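PDB 6IYR: type I modular polyketide synthase from Streptomyces albus subsp. albus, which carries an acyltransferase domain that probably selects an acyl-CoA extender unit and loads it onto the acyl carrier protein during salinomycin assembly. Local coordinates for residues V377-A382 and V405-T410; T385-G390 and D412-P417. All coordinates share one frame; numbering follows the deposited sequence.

Contact 1: V377-A382 and V405-T410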
ATOM      1  N   VAL A 377      14.431   7.395  -5.404  1.00 27.76           N
ATOM      2  CA  VAL A 377      12.998   7.408  -5.301  1.00 25.83           C
ATOM      3  C   VAL A 377      12.665   8.611  -4.439  1.00 28.30           C
ATOM      4  O   VAL A 377      12.946   8.630  -3.261  1.00 27.48           O
ATOM      5  CB  VAL A 377      12.484   6.138  -4.613  1.00 30.15           C
ATOM      6  CG1 VAL A 377      10.991   6.216  -4.378  1.00 30.47           C
ATOM      7  CG2 VAL A 377      12.861   4.903  -5.396  1.00 22.39           C
ATOM      8  N   ARG A 378      12.077   9.627  -5.044  1.00 26.43           N
ATOM      9  CA  ARG A 378      11.717  10.832  -4.313  1.00 28.05           C
ATOM     10  C   ARG A 378      10.314  10.744  -3.714  1.00 28.73           C
ATOM     11  O   ARG A 378       9.420  11.478  -4.088  1.00 24.70           O
ATOM     12  CB  ARG A 378      11.858  12.043  -5.217  1.00 33.88           C
ATOM     13  CG  ARG A 378      13.107  11.989  -6.064  1.00 50.67           C
ATOM     14  CD  ARG A 378      13.495  13.334  -6.635  1.00 67.94           C
ATOM     15  NE  ARG A 378      14.663  13.201  -7.499  1.00 94.23           N
ATOM     16  CZ  ARG A 378      15.922  13.347  -7.098  1.00 84.36           C
ATOM     17  NH1 ARG A 378      16.907  13.188  -7.967  1.00 56.55           N
ATOM     18  NH2 ARG A 378      16.187  13.656  -5.838  1.00 74.48           N
ATOM     19  N   PHE A 379      10.146   9.821  -2.785  1.00 26.23           N
ATOM     20  CA  PHE A 379       8.864   9.590  -2.155  1.00 26.63           C
ATOM     21  C   PHE A 379       8.357  10.732  -1.295  1.00 31.76           C
ATOM     22  O   PHE A 379       7.235  11.165  -1.457  1.00 30.50           O
ATOM     23  CB  PHE A 379       8.893   8.285  -1.381  1.00 28.45           C
ATOM     24  CG  PHE A 379       7.566   7.863  -0.869  1.00 26.41           C
ATOM     25  CD1 PHE A 379       6.624   7.336  -1.716  1.00 27.70           C
ATOM     26  CD2 PHE A 379       7.268   7.977   0.463  1.00 30.33           C
ATOM     27  CE1 PHE A 379       5.403   6.940  -1.247  1.00 28.38           C
ATOM     28  CE2 PHE A 379       6.047   7.585   0.938  1.00 27.75           C
ATOM     29  CZ  PHE A 379       5.119   7.064   0.084  1.00 25.12           C
ATOM     30  N   GLU A 380       9.227  11.307  -0.476  1.00 29.39           N
ATOM     31  CA  GLU A 380       8.836  12.397   0.403  1.00 29.06           C
ATOM     32  C   GLU A 380       8.363  13.597  -0.391  1.00 35.26           C
ATOM     33  O   GLU A 380       7.402  14.230  -0.033  1.00 30.78           O
ATOM     34  CB  GLU A 380       9.982  12.824   1.324  1.00 30.18           C
ATOM     35  CG  GLU A 380       9.679  14.076   2.121  1.00 32.83           C
ATOM     36  CD  GLU A 380      10.893  14.716   2.759  1.00 43.82           C
ATOM     37  OE1 GLU A 380      12.017  14.247   2.559  1.00 47.36           O
ATOM     38  OE2 GLU A 380      10.722  15.711   3.463  1.00 45.59           O
ATOM     39  N   ASP A 381       9.048  13.877  -1.482  1.00 32.47           N
ATOM     40  CA  ASP A 381       8.733  14.978  -2.342  1.00 44.85           C
ATOM     41  C   ASP A 381       7.342  14.845  -2.913  1.00 28.82           C
ATOM     42  O   ASP A 381       6.597  15.789  -2.935  1.00 30.13           O
ATOM     43  CB  ASP A 381       9.699  14.919  -3.494  1.00 55.53           C
ATOM     44  CG  ASP A 381      10.372  16.199  -3.724  1.00 78.21           C
ATOM     45  OD1 ASP A 381      11.590  16.247  -3.491  1.00106.94           O
ATOM     46  OD2 ASP A 381       9.683  17.147  -4.138  1.00 73.32           O
ATOM     47  N   ALA A 382       7.001  13.653  -3.355  1.00 24.40           N
ATOM     48  CA  ALA A 382       5.699  13.403  -3.900  1.00 26.87           C
ATOM     49  C   ALA A 382       4.629  13.602  -2.845  1.00 31.71           C
ATOM     50  O   ALA A 382       3.621  14.220  -3.096  1.00 31.09           O
ATOM     51  CB  ALA A 382       5.633  12.006  -4.444  1.00 32.98           C
ATOM     52  N   VAL A 405       4.794   4.634   7.850  1.00 26.33           N
ATOM     53  CA  VAL A 405       5.620   5.406   8.803  1.00 33.30           C
ATOM     54  C   VAL A 405       6.224   6.650   8.151  1.00 33.52           C
ATOM     55  O   VAL A 405       6.308   7.718   8.764  1.00 32.81           O
ATOM     56  CB  VAL A 405       6.758   4.542   9.374  1.00 33.97           C
ATOM     57  CG1 VAL A 405       7.727   5.391  10.195  1.00 37.73           C
ATOM     58  CG2 VAL A 405       6.159   3.422  10.220  1.00 41.56           C
ATOM     59  N   GLY A 406       6.699   6.503   6.916  1.00 29.41           N
ATOM     60  CA  GLY A 406       7.301   7.630   6.212  1.00 28.34           C
ATOM     61  C   GLY A 406       6.285   8.671   5.768  1.00 29.01           C
ATOM     62  O   GLY A 406       6.541   9.874   5.825  1.00 24.38           O
ATOM     63  N   VAL A 407       5.110   8.223   5.350  1.00 27.54           N
ATOM     64  CA  VAL A 407       4.041   9.208   5.053  1.00 25.97           C
ATOM     65  C   VAL A 407       3.680   9.972   6.331  1.00 30.11           C
ATOM     66  O   VAL A 407       3.603  11.206   6.345  1.00 32.84           O
ATOM     67  CB  VAL A 407       2.795   8.532   4.453  1.00 28.56           C
ATOM     68  CG1 VAL A 407       1.661   9.555   4.204  1.00 26.21           C
ATOM     69  CG2 VAL A 407       3.155   7.784   3.177  1.00 32.76           C
ATOM     70  N   GLN A 408       3.528   9.239   7.433  1.00 29.33           N
ATOM     71  CA  GLN A 408       3.134   9.858   8.699  1.00 29.36           C
ATOM     72  C   GLN A 408       4.170  10.859   9.184  1.00 35.89           C
ATOM     73  O   GLN A 408       3.825  11.960   9.652  1.00 33.81           O
ATOM     74  CB  GLN A 408       2.941   8.773   9.771  1.00 33.33           C
ATOM     75  CG  GLN A 408       2.363   9.314  11.073  1.00 31.13           C
ATOM     76  CD  GLN A 408       0.953   9.860  10.899  1.00 28.60           C
ATOM     77  OE1 GLN A 408       0.725  11.077  10.944  1.00 37.80           O
ATOM     78  NE2 GLN A 408       0.033   8.983  10.579  1.00 28.37           N
ATOM     79  N   GLU A 409       5.441  10.539   8.961  1.00 32.83           N
ATOM     80  CA  GLU A 409       6.524  11.446   9.325  1.00 34.63           C
ATOM     81  C   GLU A 409       6.464  12.736   8.506  1.00 28.49           C
ATOM     82  O   GLU A 409       6.745  13.831   9.013  1.00 31.01           O
ATOM     83  CB  GLU A 409       7.877  10.726   9.123  1.00 42.13           C
ATOM     84  CG  GLU A 409       9.115  11.531   9.504  1.00 50.58           C
ATOM     85  CD  GLU A 409      10.415  10.734   9.340  1.00 50.08           C
ATOM     86  OE1 GLU A 409      11.035  10.743   8.250  1.00 39.27           O
ATOM     87  OE2 GLU A 409      10.855  10.145  10.335  1.00 39.78           O
ATOM     88  N   THR A 410       6.123  12.647   7.220  1.00 34.15           N
ATOM     89  CA  THR A 410       6.038  13.886   6.459  1.00 33.61           C
ATOM     90  C   THR A 410       4.766  14.692   6.742  1.00 32.29           C
ATOM     91  O   THR A 410       4.830  15.917   6.849  1.00 34.25           O
ATOM     92  CB  THR A 410       6.322  13.759   4.955  1.00 32.90           C
ATOM     93  OG1 THR A 410       5.196  14.177   4.188  1.00 59.97           O
ATOM     94  CG2 THR A 410       6.796  12.429   4.589  1.00 27.17           C
TER
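F379 and V407 form the close part of this contact, with one methyl of the valine set against the rim of the phenyl ring. CG2 of V407 lies near the ring plane, 3.7 Å from CE2 of F379 and about as far from CZ, so the approach is edge-on. The first torsion sets CG of F379 anti to the backbone N (chi1 -171°), and the far end of the ring comes close to helix 404-414. V407 also touches T420 of strand 419-421.

The packing is looser toward the partly exposed end. There E380 CG stands 4.1 Å from T410 CG2, a distance to be taken with caution, because T410 CG2 is modelled too close to G406 O. The backbones nevertheless come near here, with 6.8 Å between E380 CA and T410 CA. The E380 carboxylate turns to R384 in a salt bridge, while E409 OE1, hydrogen-bonded to Q288 N, remains 6.8 Å from E380 OE1. Two carboxylates, probably both charged, thus flank this side without meeting, and each has its own partner.

No hydrogen bond crosses between the segments. The apolar contact joins the first turn of helix 379-388, just after short edge strand 377-378 of the mixed sheet, to helix 404-414, which bridges parallel strands 393-396 and 419-421 in a beta-alpha-beta crossover.

Contact 2: T385-G390 and D412-P417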
ATOM      1  N   THR A 385       4.060  17.221  -2.239  1.00 27.37           N
ATOM      2  CA  THR A 385       3.304  17.775  -3.342  1.00 31.99           C
ATOM      3  C   THR A 385       1.808  17.519  -3.147  1.00 35.37           C
ATOM      4  O   THR A 385       0.994  18.439  -3.276  1.00 33.14           O
ATOM      5  CB  THR A 385       3.783  17.147  -4.640  1.00 30.60           C
ATOM      6  OG1 THR A 385       5.072  17.686  -4.911  1.00 30.56           O
ATOM      7  CG2 THR A 385       2.873  17.461  -5.810  1.00 32.81           C
ATOM      8  N   LEU A 386       1.454  16.295  -2.758  1.00 29.47           N
ATOM      9  CA  LEU A 386       0.044  15.942  -2.613  1.00 33.03           C
ATOM     10  C   LEU A 386      -0.618  16.619  -1.415  1.00 31.67           C
ATOM     11  O   LEU A 386      -1.753  17.099  -1.492  1.00 29.71           O
ATOM     12  CB  LEU A 386      -0.145  14.429  -2.569  1.00 29.13           C
ATOM     13  CG  LEU A 386       0.306  13.801  -3.875  1.00 25.64           C
ATOM     14  CD1 LEU A 386       0.391  12.298  -3.820  1.00 32.34           C
ATOM     15  CD2 LEU A 386      -0.638  14.171  -4.994  1.00 29.72           C
ATOM     16  N   LEU A 387       0.146  16.748  -0.354  1.00 29.94           N
ATOM     17  CA  LEU A 387      -0.305  17.410   0.839  1.00 30.63           C
ATOM     18  C   LEU A 387      -0.610  18.857   0.508  1.00 39.32           C
ATOM     19  O   LEU A 387      -1.658  19.381   0.882  1.00 27.71           O
ATOM     20  CB  LEU A 387       0.792  17.349   1.881  1.00 32.90           C
ATOM     21  CG  LEU A 387       0.597  16.415   3.069  1.00 37.72           C
ATOM     22  CD1 LEU A 387      -0.495  15.358   2.951  1.00 37.91           C
ATOM     23  CD2 LEU A 387       1.920  15.874   3.535  1.00 31.14           C
ATOM     24  N   ASP A 388       0.301  19.502  -0.207  1.00 35.25           N
ATOM     25  CA  ASP A 388       0.093  20.889  -0.621  1.00 41.30           C
ATOM     26  C   ASP A 388      -1.108  21.083  -1.545  1.00 36.35           C
ATOM     27  O   ASP A 388      -1.751  22.102  -1.518  1.00 33.44           O
ATOM     28  CB  ASP A 388       1.333  21.455  -1.293  1.00 46.22           C
ATOM     29  CG  ASP A 388       1.599  22.868  -0.853  1.00 58.62           C
ATOM     30  OD1 ASP A 388       1.929  23.051   0.336  1.00 79.82           O
ATOM     31  OD2 ASP A 388       1.229  23.796  -1.589  1.00 49.99           O
ATOM     32  N   ARG A 389      -1.444  20.065  -2.307  1.00 33.36           N
ATOM     33  CA  ARG A 389      -2.653  20.078  -3.086  1.00 37.26           C
ATOM     34  C   ARG A 389      -3.900  19.646  -2.311  1.00 35.44           C
ATOM     35  O   ARG A 389      -4.973  19.546  -2.890  1.00 36.63           O
ATOM     36  CB  ARG A 389      -2.448  19.252  -4.354  1.00 35.82           C
ATOM     37  CG  ARG A 389      -1.382  19.900  -5.247  1.00 37.62           C
ATOM     38  CD  ARG A 389      -0.866  18.935  -6.273  1.00 31.92           C
ATOM     39  NE  ARG A 389      -1.918  18.478  -7.175  1.00 44.02           N
ATOM     40  CZ  ARG A 389      -2.246  19.113  -8.302  1.00 52.48           C
ATOM     41  NH1 ARG A 389      -1.588  20.204  -8.631  1.00 46.92           N
ATOM     42  NH2 ARG A 389      -3.214  18.667  -9.105  1.00 49.25           N
ATOM     43  N   GLY A 390      -3.799  19.514  -0.988  1.00 37.72           N
ATOM     44  CA  GLY A 390      -4.991  19.265  -0.167  1.00 33.96           C
ATOM     45  C   GLY A 390      -5.484  17.836  -0.073  1.00 39.17           C
ATOM     46  O   GLY A 390      -6.571  17.602   0.417  1.00 44.30           O
ATOM     47  N   ASP A 412       3.377  14.757   9.630  1.00 33.89           N
ATOM     48  CA  ASP A 412       3.644  15.405  10.911  1.00 36.61           C
ATOM     49  C   ASP A 412       4.520  16.627  10.743  1.00 39.75           C
ATOM     50  O   ASP A 412       4.371  17.594  11.470  1.00 38.14           O
ATOM     51  CB  ASP A 412       4.307  14.447  11.921  1.00 36.50           C
ATOM     52  CG  ASP A 412       3.350  13.364  12.426  1.00 37.80           C
ATOM     53  OD1 ASP A 412       2.158  13.446  12.115  1.00 39.99           O
ATOM     54  OD2 ASP A 412       3.813  12.348  13.008  1.00 39.99           O
ATOM     55  N   ALA A 413       5.516  16.563   9.880  1.00 41.77           N
ATOM     56  CA  ALA A 413       6.440  17.675   9.803  1.00 40.34           C
ATOM     57  C   ALA A 413       5.772  18.823   9.060  1.00 40.74           C
ATOM     58  O   ALA A 413       6.094  19.970   9.262  1.00 41.80           O
ATOM     59  CB  ALA A 413       7.715  17.260   9.097  1.00 40.53           C
ATOM     60  N   VAL A 414       4.893  18.512   8.125  1.00 39.11           N
ATOM     61  CA  VAL A 414       4.181  19.568   7.427  1.00 41.26           C
ATOM     62  C   VAL A 414       3.100  20.173   8.326  1.00 40.87           C
ATOM     63  O   VAL A 414       2.643  21.278   8.096  1.00 39.30           O
ATOM     64  CB  VAL A 414       3.528  19.023   6.153  1.00 45.96           C
ATOM     65  CG1 VAL A 414       2.628  20.076   5.528  1.00 47.90           C
ATOM     66  CG2 VAL A 414       4.607  18.612   5.165  1.00 49.33           C
ATOM     67  N   GLY A 415       2.597  19.380   9.253  1.00 41.52           N
ATOM     68  CA  GLY A 415       1.443  19.771  10.066  1.00 48.67           C
ATOM     69  C   GLY A 415       0.121  19.685   9.332  1.00 43.64           C
ATOM     70  O   GLY A 415      -0.808  20.379   9.671  1.00 47.24           O
ATOM     71  N   ALA A 416       0.012  18.818   8.338  1.00 42.85           N
ATOM     72  CA  ALA A 416      -1.227  18.726   7.569  1.00 47.44           C
ATOM     73  C   ALA A 416      -2.233  17.863   8.317  1.00 46.94           C
ATOM     74  O   ALA A 416      -1.866  16.980   9.082  1.00 42.45           O
ATOM     75  CB  ALA A 416      -0.949  18.131   6.199  1.00 47.50           C
ATOM     76  N   PRO A 417      -3.514  18.134   8.122  1.00 46.82           N
ATOM     77  CA  PRO A 417      -4.538  17.232   8.605  1.00 48.75           C
ATOM     78  C   PRO A 417      -4.805  16.175   7.551  1.00 45.44           C
ATOM     79  O   PRO A 417      -5.498  16.442   6.567  1.00 64.93           O
ATOM     80  CB  PRO A 417      -5.748  18.141   8.713  1.00 44.44           C
ATOM     81  CG  PRO A 417      -5.551  19.136   7.607  1.00 47.83           C
ATOM     82  CD  PRO A 417      -4.084  19.152   7.234  1.00 54.25           C
TER
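L387 reaches from the last turn of helix 379-388 to V414, the last residue of helix 404-414, and to A416 just beyond it, and each of the two helices finishes in a Schellman motif. The contacts between the segments are all apolar. CG of L387 lies 3.9 Å from A416 CB, while its methyl CD2 comes within 4.2 Å of V414 CG2. One leucine therefore spans both the end of the second helix and the extended residue that follows. V414 turns CG1 anti to its own backbone N (chi1 172°), which places CG2 beside that N and on the side of the leucine. L387 also touches F394 of strand 393-396 and A418, and it is buried, whereas V414 is exposed and forms the outer border of the patch.

Backbone hydrogen bonds shape the two helix ends. In 385-390, R389 N bonds to T385 O, and G390 N then closes a tighter turn on L387 O at 2.8 Å. H391, the residue just past 385-390, completes the motif by bonding through its N to L386 O. G390, with phi 82°, is the C-prime residue. G415 has the same role at the end of the other helix, where phi is 76° and the chain swings away so that A416 faces L387. The bond in that second turn is weak, with G415 N 3.4 Å from D412 O.

How the contacts relate
Contacts 1 and 2 are successive parts of one interface between helix 379-388 and helix 404-414, their centres about 11 Å apart. They touch through packing, with T410 OG1 3.7 Å from L387 CD2. Contact 1 takes the N-terminal turn of the first helix and is the more buried, its centre about 13 Å from that of the chain; contact 2 takes the C-terminal ends of both helices, at about 19 Å. Contact 1 is the one whose F379 side chain lies near, without touching, the presumed nucleophile elbow around S220, and V377 touches H219 and H323. Contact 2 lies farther out, at the ends of the two helices.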